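Manganese lipoxygenase (Gaeumannomyces graminis, PDB 5FX8) oxygenates linoleic and alpha-linolenic acids to 11S- and 13R-hydroperoxy fatty acids with a catalytic manganese ion, converting the 11S product onward to the 13R one. Local coordinates at residues F395-D400 / F602-L607; S170-V175 / N280-Y285; N319-Q324 / D553-P558. All coordinates share one frame; numbering follows the deposited sequence.

In the fold
All three contacts tie a helix to a stretch without regular structure in the helical lipoxygenase fold. Interaction 1 is buried: an indole packed against a helix start, carboxylate and carbonyl oxygens among its neighbours, with a water bridge. Interaction 2, nearest the centre of the chain, is partly buried and rests on an amide-carboxylate bond and a valine over a tyrosine ring. The two touch, Phe397 lying against Pro173 and Tyr174, and helix 460-481 backs both. Interaction 3 stands apart, its centre about 24 Å from that of interaction 1 and 28 Å from that of interaction 2; also partly buried, it depends on an arginine binding main-chain carbonyls, yet Leu321 reaches helix 460-481.

Interaction 1: residues F395-D400 / F602-L607; sequences FPFYED and FVWTAL
Trp604 pushes the six-membered end of its indole against the first turn of helix 396-420, and the hollow it fills is made from both backbone and side chains. Trp604 CH2 lies 3.8 Å from Phe397 CA and close to CB of the same residue, while its CZ3 comes 3.8 Å from Pro396 O; the Pro396 ring adds CB beside CE3. With CG anti to the backbone N (chi1 -179°), the indole extends from its loop to the helix. Asp400 closes the next side of the hollow: its carboxylate plane is 10° from the indole plane, and OD2 is 3.3 Å from CZ3 of Trp604. The second bump is Leu607: its CD1 branch is 3.7 Å from Asp400 CB, and Leu607 CD1 lies 4.3 Å from Phe397 CD1.

Over one indole face, toward the rim, a water donates to Asp400 OD2 (2.8 Å) and accepts from Leu607 N (2.9 Å), joining the helix to the loop backbone. The same OD2 forms a salt bridge with Arg589, which probably stabilises the carboxylate's negative charge. Phe397 and Leu607 both continue onto Trp472 and Val480 of helix 460-481. The arrangement is buried helix-to-loop packing in the lipoxygenase catalytic domain, where the segment approaching the C-terminus passes a helix start on its way to the manganese ligand Val618.

Interaction 2: residues S170-V175 / N280-Y285; sequences SSNPYV and NNDLFY
An Asx turn in the loop before strand 177-178 meets helix 268-305, the helix that carries the manganese ligands His290 and His294. The two ends of the Asn172 amide do different work. Asn172 OD1 accepts from Tyr174 N at 3.2 Å, closing the turn, while Asn172 ND2 crosses to the helix and donates to Asp282 OD2 at 3.0 Å with an N-H...O angle of 154°. The acceptor lies in the amide plane, but the donor meets the carboxylate from above its plane, and the two flat groups are turned 31° apart. Asn172 extends toward Asp282 with CG anti to the backbone N (chi1 173°). The turn holds one end of the amide, which is consistent with ND2 being kept directed at the helix.

Asp282 has stronger support elsewhere: OD2 forms a salt bridge with Arg168, and OD1 accepts from His217 NE2. These partners would be expected to stabilise its negative charge and fix the carboxylate's rotation.

One helical turn on, Tyr285 offers a ring face to Val175. The valine CB sits 4.3 Å from the ring centroid in a CH-pi contact, and its CG2 lies over the same face, 4.2 Å above the plane. Val175 CG1 instead turns to the carboxylate, 3.7 Å from Asp282 OD1, so the valine fills the angle between Asp282 and Tyr285. Asn172 ND2 also lies 3.6 Å from Tyr285 CD1.

Around this contact, Asn172 and Tyr174 rest on Met481 of helix 460-481, and Tyr174 meets Phe293 edge-to-face. The loop is thus packed between the two helices that supply the metal-binding histidines, just before the chain enters strand 177-178 at the edge of the five-stranded antiparallel sheet.

Interaction 3: residues N319-Q324 / D553-P558; sequences NRLMYQ and DAFAAP
The Arg320 guanidinium carries Ala557 over one face and two main-chain carbonyls at its edge. Ala557 CB lies 3.3 Å above the plane, offset toward the rim and closest to NH1. Ala554 CB lies over the centre of one Phe555 ring face. At the guanidinium edge, Arg320 NE donates to Ala554 O at 2.8 Å (N-H...O angle 152°) and its NH2 to Asp553 O at 3.1 Å (153°). NE approaches from above the Ala554 carbonyl plane, and the Asp553 bond is tilted as well. A bend at chi2 of Arg320 (81°) turns the side chain so that CG and CD also pass close to Ala554 O. The two bonds together limit rotation of the guanidinium.

Asp553 O has a second donor, Ala556 N, arriving from the opposite face of its plane and closing the type I beta turn from Asp553 to Ala556. Next to this polar grip, Leu321 CD2 touches Phe555 CE1 at 4.3 Å; that ring is itself stacked on Phe411 and meets Phe575 edge-to-face.

Here an arginine from the last turn of helix 313-321 holds a beta turn by its carbonyls, joining that helix to the loop before helix 558-563 within the helical lipoxygenase domain.

Interaction 1: residues F395-D400 / F602-L607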
loop_
_atom_site.group_PDB
_atom_site.type_symbol
_atom_site.label_atom_id
_atom_site.label_comp_id
_atom_site.label_asym_id
_atom_site.label_seq_id
_atom_site.Cartn_x
_atom_site.Cartn_y
_atom_site.Cartn_z
ATOM N N PHE A 395 -21.479 -3.104 10.457
ATOM C CA PHE A 395 -20.052 -3.185 10.762
ATOM C C PHE A 395 -19.363 -3.528 9.449
ATOM O O PHE A 395 -19.031 -4.687 9.181
ATOM C CB PHE A 395 -19.793 -4.219 11.856
ATOM C CG PHE A 395 -18.435 -4.135 12.491
ATOM C CD1 PHE A 395 -17.426 -3.373 11.940
ATOM C CD2 PHE A 395 -18.167 -4.856 13.632
ATOM C CE1 PHE A 395 -16.211 -3.330 12.508
ATOM C CE2 PHE A 395 -16.940 -4.806 14.214
ATOM C CZ PHE A 395 -15.961 -4.052 13.659
ATOM N N PRO A 396 -19.170 -2.534 8.578
ATOM C CA PRO A 396 -18.703 -2.843 7.221
ATOM C C PRO A 396 -17.346 -3.508 7.182
ATOM O O PRO A 396 -17.129 -4.396 6.352
ATOM C CB PRO A 396 -18.696 -1.469 6.548
ATOM C CG PRO A 396 -19.665 -0.722 7.261
ATOM C CD PRO A 396 -19.598 -1.137 8.683
ATOM N N PHE A 397 -16.436 -3.136 8.073
ATOM C CA PHE A 397 -15.166 -3.840 8.114
ATOM C C PHE A 397 -15.364 -5.311 8.429
ATOM O O PHE A 397 -14.762 -6.163 7.794
ATOM C CB PHE A 397 -14.235 -3.198 9.125
ATOM C CG PHE A 397 -13.110 -4.062 9.521
ATOM C CD1 PHE A 397 -11.974 -4.140 8.746
ATOM C CD2 PHE A 397 -13.176 -4.806 10.666
ATOM C CE1 PHE A 397 -10.950 -4.927 9.116
ATOM C CE2 PHE A 397 -12.148 -5.599 11.027
ATOM C CZ PHE A 397 -11.036 -5.657 10.254
ATOM N N TYR A 398 -16.195 -5.627 9.411
ATOM C CA TYR A 398 -16.427 -7.014 9.769
ATOM C C TYR A 398 -17.055 -7.786 8.614
ATOM O O TYR A 398 -16.726 -8.949 8.393
ATOM C CB TYR A 398 -17.303 -7.061 11.013
ATOM C CG TYR A 398 -17.583 -8.413 11.564
ATOM C CD1 TYR A 398 -16.671 -9.440 11.433
ATOM C CD2 TYR A 398 -18.770 -8.668 12.217
ATOM C CE1 TYR A 398 -16.925 -10.651 11.935
ATOM C CE2 TYR A 398 -19.033 -9.884 12.717
ATOM C CZ TYR A 398 -18.111 -10.873 12.576
ATOM O OH TYR A 398 -18.367 -12.115 13.072
ATOM N N GLU A 399 -17.947 -7.167 7.852
ATOM C CA GLU A 399 -18.627 -7.920 6.807
ATOM C C GLU A 399 -17.700 -8.176 5.628
ATOM O O GLU A 399 -17.582 -9.309 5.146
ATOM C CB GLU A 399 -19.891 -7.170 6.374
ATOM C CG GLU A 399 -20.939 -6.997 7.484
ATOM C CD GLU A 399 -21.694 -5.648 7.452
ATOM O OE1 GLU A 399 -21.687 -4.936 6.419
ATOM O OE2 GLU A 399 -22.327 -5.303 8.476
ATOM N N ASP A 400 -17.020 -7.129 5.164
ATOM C CA ASP A 400 -16.011 -7.312 4.127
ATOM C C ASP A 400 -14.906 -8.263 4.571
ATOM O O ASP A 400 -14.493 -9.137 3.802
ATOM C CB ASP A 400 -15.452 -5.954 3.717
ATOM C CG ASP A 400 -16.382 -5.228 2.793
ATOM O OD1 ASP A 400 -17.344 -5.887 2.385
ATOM O OD2 ASP A 400 -16.186 -4.043 2.448
ATOM N N PHE A 602 -20.442 7.344 3.045
ATOM C CA PHE A 602 -19.355 7.250 2.080
ATOM C C PHE A 602 -19.189 5.806 1.643
ATOM O O PHE A 602 -19.594 4.874 2.333
ATOM C CB PHE A 602 -18.023 7.804 2.621
ATOM C CG PHE A 602 -17.418 7.008 3.743
ATOM C CD1 PHE A 602 -17.861 7.171 5.055
ATOM C CD2 PHE A 602 -16.374 6.145 3.498
ATOM C CE1 PHE A 602 -17.297 6.462 6.089
ATOM C CE2 PHE A 602 -15.810 5.447 4.518
ATOM C CZ PHE A 602 -16.274 5.602 5.832
ATOM N N VAL A 603 -18.586 5.645 0.474
ATOM C CA VAL A 603 -18.314 4.338 -0.099
ATOM C C VAL A 603 -16.924 3.901 0.316
ATOM O O VAL A 603 -15.943 4.588 0.035
ATOM C CB VAL A 603 -18.431 4.366 -1.623
ATOM C CG1 VAL A 603 -18.066 3.051 -2.151
ATOM C CG2 VAL A 603 -19.823 4.725 -2.025
ATOM N N TRP A 604 -16.838 2.749 0.963
ATOM C CA TRP A 604 -15.606 2.234 1.529
ATOM C C TRP A 604 -15.241 0.954 0.789
ATOM O O TRP A 604 -16.094 0.078 0.609
ATOM C CB TRP A 604 -15.792 1.998 3.027
ATOM C CG TRP A 604 -14.597 1.491 3.731
ATOM C CD1 TRP A 604 -13.490 2.203 4.073
ATOM C CD2 TRP A 604 -14.379 0.161 4.190
ATOM N NE1 TRP A 604 -12.595 1.398 4.706
ATOM C CE2 TRP A 604 -13.113 0.135 4.788
ATOM C CE3 TRP A 604 -15.125 -1.014 4.144
ATOM C CZ2 TRP A 604 -12.575 -1.024 5.343
ATOM C CZ3 TRP A 604 -14.594 -2.172 4.693
ATOM C CH2 TRP A 604 -13.336 -2.166 5.288
ATOM N N THR A 605 -13.988 0.870 0.314
ATOM C CA THR A 605 -13.570 -0.206 -0.571
ATOM C C THR A 605 -12.186 -0.719 -0.241
ATOM O O THR A 605 -11.497 -1.235 -1.118
ATOM C CB THR A 605 -13.551 0.243 -2.024
ATOM O OG1 THR A 605 -12.618 1.314 -2.164
ATOM C CG2 THR A 605 -14.909 0.696 -2.478
ATOM N N ALA A 606 -11.752 -0.566 1.006
ATOM C CA ALA A 606 -10.359 -0.772 1.360
ATOM C C ALA A 606 -9.965 -2.225 1.325
ATOM O O ALA A 606 -8.771 -2.537 1.387
ATOM C CB ALA A 606 -10.088 -0.253 2.749
ATOM N N LEU A 607 -10.937 -3.120 1.283
ATOM C CA LEU A 607 -10.666 -4.534 1.321
ATOM C C LEU A 607 -10.917 -5.191 -0.011
ATOM O O LEU A 607 -10.990 -6.417 -0.071
ATOM C CB LEU A 607 -11.508 -5.182 2.406
ATOM C CG LEU A 607 -10.877 -5.140 3.775
ATOM C CD1 LEU A 607 -11.889 -5.637 4.715
ATOM C CD2 LEU A 607 -9.647 -6.022 3.749
HETATM O O HOH W 1 -13.768 -2.759 1.723
#

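Interaction 2: residues S170-V175 / N280-Y285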
loop_
_atom_site.group_PDB
_atom_site.type_symbol
_atom_site.label_atom_id
_atom_site.label_comp_id
_atom_site.label_asym_id
_atom_site.label_seq_id
_atom_site.Cartn_x
_atom_site.Cartn_y
_atom_site.Cartn_z
ATOM N N SER A 170 -15.040 0.998 10.095
ATOM C CA SER A 170 -14.634 0.741 8.721
ATOM C C SER A 170 -13.197 1.178 8.456
ATOM O O SER A 170 -12.298 0.343 8.429
ATOM C CB SER A 170 -15.592 1.431 7.762
ATOM O OG SER A 170 -15.687 2.792 8.052
ATOM N N SER A 171 -12.974 2.482 8.265
ATOM C CA SER A 171 -11.639 3.002 7.964
ATOM C C SER A 171 -10.596 2.573 8.982
ATOM O O SER A 171 -9.488 2.194 8.611
ATOM C CB SER A 171 -11.685 4.506 7.921
ATOM O OG SER A 171 -12.666 4.863 7.020
ATOM N N ASN A 172 -10.885 2.740 10.270
ATOM C CA ASN A 172 -9.991 2.313 11.341
ATOM C C ASN A 172 -10.847 1.597 12.358
ATOM O O ASN A 172 -11.356 2.213 13.296
ATOM C CB ASN A 172 -9.247 3.462 12.009
ATOM C CG ASN A 172 -8.451 2.994 13.234
ATOM O OD1 ASN A 172 -8.343 1.785 13.490
ATOM N ND2 ASN A 172 -7.881 3.939 13.981
ATOM N N PRO A 173 -10.997 0.289 12.222
ATOM C CA PRO A 173 -11.884 -0.474 13.105
ATOM C C PRO A 173 -11.182 -1.148 14.270
ATOM O O PRO A 173 -11.794 -1.960 14.963
ATOM C CB PRO A 173 -12.429 -1.531 12.144
ATOM C CG PRO A 173 -11.241 -1.800 11.268
ATOM C CD PRO A 173 -10.616 -0.468 11.024
ATOM N N TYR A 174 -9.918 -0.855 14.471
ATOM C CA TYR A 174 -9.107 -1.589 15.405
ATOM C C TYR A 174 -8.992 -0.917 16.760
ATOM O O TYR A 174 -8.250 -1.418 17.601
ATOM C CB TYR A 174 -7.739 -1.799 14.797
ATOM C CG TYR A 174 -7.747 -2.827 13.728
ATOM C CD1 TYR A 174 -7.983 -4.153 14.035
ATOM C CD2 TYR A 174 -7.517 -2.495 12.417
ATOM C CE1 TYR A 174 -7.980 -5.071 13.106
ATOM C CE2 TYR A 174 -7.510 -3.439 11.469
ATOM C CZ TYR A 174 -7.738 -4.720 11.838
ATOM O OH TYR A 174 -7.742 -5.694 10.916
ATOM N N VAL A 175 -9.712 0.183 17.009
ATOM C CA VAL A 175 -9.519 0.923 18.250
ATOM C C VAL A 175 -10.809 0.903 19.063
ATOM O O VAL A 175 -10.771 0.810 20.288
ATOM C CB VAL A 175 -8.984 2.365 18.002
ATOM C CG1 VAL A 175 -9.921 3.247 17.269
ATOM C CG2 VAL A 175 -8.639 3.042 19.291
ATOM N N ASN A 280 -7.176 13.465 13.864
ATOM C CA ASN A 280 -5.736 13.591 13.953
ATOM C C ASN A 280 -5.151 12.531 14.873
ATOM O O ASN A 280 -4.141 11.880 14.550
ATOM C CB ASN A 280 -5.435 14.995 14.459
ATOM C CG ASN A 280 -3.985 15.274 14.570
ATOM O OD1 ASN A 280 -3.429 15.305 15.654
ATOM N ND2 ASN A 280 -3.359 15.491 13.448
ATOM N N ASN A 281 -5.774 12.343 16.034
ATOM C CA ASN A 281 -5.285 11.313 16.937
ATOM C C ASN A 281 -5.488 9.913 16.362
ATOM O O ASN A 281 -4.628 9.040 16.513
ATOM C CB ASN A 281 -5.963 11.454 18.289
ATOM C CG ASN A 281 -5.625 12.746 18.967
ATOM O OD1 ASN A 281 -6.488 13.419 19.520
ATOM N ND2 ASN A 281 -4.355 13.108 18.931
ATOM N N ASP A 282 -6.608 9.689 15.682
ATOM C CA ASP A 282 -6.894 8.398 15.081
ATOM C C ASP A 282 -5.944 8.095 13.932
ATOM O O ASP A 282 -5.529 6.946 13.758
ATOM C CB ASP A 282 -8.346 8.364 14.617
ATOM C CG ASP A 282 -8.840 6.968 14.390
ATOM O OD1 ASP A 282 -8.957 6.223 15.380
ATOM O OD2 ASP A 282 -9.093 6.610 13.218
ATOM N N LEU A 283 -5.564 9.108 13.153
ATOM C CA LEU A 283 -4.583 8.893 12.094
ATOM C C LEU A 283 -3.227 8.511 12.675
ATOM O O LEU A 283 -2.569 7.573 12.196
ATOM C CB LEU A 283 -4.469 10.139 11.220
ATOM C CG LEU A 283 -3.666 9.968 9.920
ATOM C CD1 LEU A 283 -4.057 8.731 9.077
ATOM C CD2 LEU A 283 -3.792 11.218 9.085
ATOM N N PHE A 284 -2.785 9.228 13.705
ATOM C CA PHE A 284 -1.556 8.827 14.363
ATOM C C PHE A 284 -1.638 7.380 14.813
ATOM O O PHE A 284 -0.690 6.605 14.629
ATOM C CB PHE A 284 -1.301 9.746 15.542
ATOM C CG PHE A 284 -0.146 9.347 16.393
ATOM C CD1 PHE A 284 -0.318 8.493 17.474
ATOM C CD2 PHE A 284 1.105 9.864 16.145
ATOM C CE1 PHE A 284 0.738 8.153 18.251
ATOM C CE2 PHE A 284 2.154 9.532 16.922
ATOM C CZ PHE A 284 1.987 8.681 17.974
ATOM N N TYR A 285 -2.775 7.002 15.412
ATOM C CA TYR A 285 -2.923 5.651 15.939
ATOM C C TYR A 285 -2.804 4.614 14.837
ATOM O O TYR A 285 -2.080 3.631 14.971
ATOM C CB TYR A 285 -4.261 5.492 16.655
ATOM C CG TYR A 285 -4.533 4.066 17.099
ATOM C CD1 TYR A 285 -5.160 3.158 16.253
ATOM C CD2 TYR A 285 -4.159 3.628 18.357
ATOM C CE1 TYR A 285 -5.388 1.872 16.643
ATOM C CE2 TYR A 285 -4.398 2.347 18.758
ATOM C CZ TYR A 285 -5.012 1.475 17.894
ATOM O OH TYR A 285 -5.261 0.186 18.281
#

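Interaction 3: residues N319-Q324 / D553-P558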
loop_
_atom_site.group_PDB
_atom_site.type_symbol
_atom_site.label_atom_id
_atom_site.label_comp_id
_atom_site.label_asym_id
_atom_site.label_seq_id
_atom_site.Cartn_x
_atom_site.Cartn_y
_atom_site.Cartn_z
ATOM N N ASN A 319 6.793 -17.563 2.114
ATOM C CA ASN A 319 7.635 -16.683 1.309
ATOM C C ASN A 319 6.809 -15.853 0.365
ATOM O O ASN A 319 7.063 -14.663 0.199
ATOM C CB ASN A 319 8.657 -17.468 0.507
ATOM C CG ASN A 319 9.796 -17.821 1.319
ATOM O OD1 ASN A 319 9.956 -17.233 2.366
ATOM N ND2 ASN A 319 10.572 -18.808 0.915
ATOM N N ARG A 320 5.839 -16.468 -0.289
ATOM C CA ARG A 320 5.001 -15.693 -1.189
ATOM C C ARG A 320 4.281 -14.569 -0.455
ATOM O O ARG A 320 4.242 -13.441 -0.936
ATOM C CB ARG A 320 4.005 -16.604 -1.889
ATOM C CG ARG A 320 2.988 -15.835 -2.665
ATOM C CD ARG A 320 3.578 -15.453 -3.958
ATOM N NE ARG A 320 2.616 -14.901 -4.884
ATOM C CZ ARG A 320 2.937 -14.389 -6.060
ATOM N NH1 ARG A 320 4.192 -14.382 -6.461
ATOM N NH2 ARG A 320 2.000 -13.923 -6.848
ATOM N N LEU A 321 3.709 -14.854 0.710
ATOM C CA LEU A 321 2.949 -13.814 1.398
ATOM C C LEU A 321 3.847 -12.731 1.994
ATOM O O LEU A 321 3.394 -11.610 2.195
ATOM C CB LEU A 321 2.088 -14.420 2.507
ATOM C CG LEU A 321 0.969 -15.387 2.177
ATOM C CD1 LEU A 321 0.626 -16.054 3.443
ATOM C CD2 LEU A 321 -0.194 -14.640 1.677
ATOM N N MET A 322 5.100 -13.053 2.312
ATOM C CA MET A 322 6.053 -12.112 2.867
ATOM C C MET A 322 6.948 -11.508 1.799
ATOM O O MET A 322 8.060 -11.066 2.107
ATOM C CB MET A 322 6.909 -12.798 3.918
ATOM C CG MET A 322 6.166 -13.329 5.083
ATOM S SD MET A 322 5.351 -12.062 5.988
ATOM C CE MET A 322 3.789 -12.668 5.552
ATOM N N TYR A 323 6.496 -11.531 0.552
ATOM C CA TYR A 323 7.180 -10.859 -0.520
ATOM C C TYR A 323 7.532 -9.433 -0.113
ATOM O O TYR A 323 6.702 -8.697 0.426
ATOM C CB TYR A 323 6.307 -10.882 -1.763
ATOM C CG TYR A 323 6.980 -10.350 -2.993
ATOM C CD1 TYR A 323 8.212 -10.821 -3.382
ATOM C CD2 TYR A 323 6.370 -9.390 -3.770
ATOM C CE1 TYR A 323 8.822 -10.341 -4.503
ATOM C CE2 TYR A 323 6.953 -8.912 -4.877
ATOM C CZ TYR A 323 8.190 -9.385 -5.253
ATOM O OH TYR A 323 8.794 -8.884 -6.392
ATOM N N GLN A 324 8.794 -9.079 -0.326
ATOM C CA GLN A 324 9.388 -7.780 -0.052
ATOM C C GLN A 324 9.251 -7.328 1.390
ATOM O O GLN A 324 9.553 -6.177 1.678
ATOM C CB GLN A 324 8.813 -6.701 -0.973
ATOM C CG GLN A 324 9.118 -6.909 -2.415
ATOM C CD GLN A 324 8.768 -5.708 -3.248
ATOM O OE1 GLN A 324 8.667 -4.614 -2.741
ATOM N NE2 GLN A 324 8.590 -5.908 -4.533
ATOM N N ASP A 553 -4.190 -12.761 -7.147
ATOM C CA ASP A 553 -3.049 -13.511 -7.661
ATOM C C ASP A 553 -2.150 -14.003 -6.550
ATOM O O ASP A 553 -1.033 -14.436 -6.831
ATOM C CB ASP A 553 -2.199 -12.666 -8.635
ATOM C CG ASP A 553 -3.042 -11.826 -9.594
ATOM O OD1 ASP A 553 -3.766 -12.438 -10.418
ATOM O OD2 ASP A 553 -2.987 -10.564 -9.534
ATOM N N ALA A 554 -2.601 -13.925 -5.300
ATOM C CA ALA A 554 -1.710 -14.228 -4.182
ATOM C C ALA A 554 -1.099 -15.611 -4.295
ATOM O O ALA A 554 0.082 -15.785 -4.000
ATOM C CB ALA A 554 -2.434 -14.106 -2.854
ATOM N N PHE A 555 -1.881 -16.614 -4.686
ATOM C CA PHE A 555 -1.402 -17.989 -4.661
ATOM C C PHE A 555 -1.092 -18.510 -6.044
ATOM O O PHE A 555 -0.800 -19.695 -6.204
ATOM C CB PHE A 555 -2.409 -18.892 -3.948
ATOM C CG PHE A 555 -2.783 -18.382 -2.623
ATOM C CD1 PHE A 555 -1.853 -18.313 -1.621
ATOM C CD2 PHE A 555 -4.040 -17.899 -2.394
ATOM C CE1 PHE A 555 -2.167 -17.801 -0.414
ATOM C CE2 PHE A 555 -4.361 -17.390 -1.189
ATOM C CZ PHE A 555 -3.411 -17.339 -0.185
ATOM N N ALA A 556 -1.099 -17.622 -7.024
ATOM C CA ALA A 556 -0.991 -17.934 -8.422
ATOM C C ALA A 556 0.408 -17.747 -8.932
ATOM O O ALA A 556 0.590 -17.560 -10.128
ATOM C CB ALA A 556 -1.953 -17.053 -9.199
ATOM N N ALA A 557 1.391 -17.729 -8.059
ATOM C CA ALA A 557 2.764 -17.669 -8.493
ATOM C C ALA A 557 3.109 -18.901 -9.310
ATOM O O ALA A 557 2.941 -20.022 -8.821
ATOM C CB ALA A 557 3.694 -17.607 -7.301
ATOM N N PRO A 558 3.698 -18.738 -10.493
ATOM C CA PRO A 558 4.022 -19.907 -11.329
ATOM C C PRO A 558 4.860 -20.968 -10.640
ATOM O O PRO A 558 4.626 -22.154 -10.867
ATOM C CB PRO A 558 4.760 -19.272 -12.506
ATOM C CG PRO A 558 4.199 -17.886 -12.573
ATOM C CD PRO A 558 4.058 -17.474 -11.153
#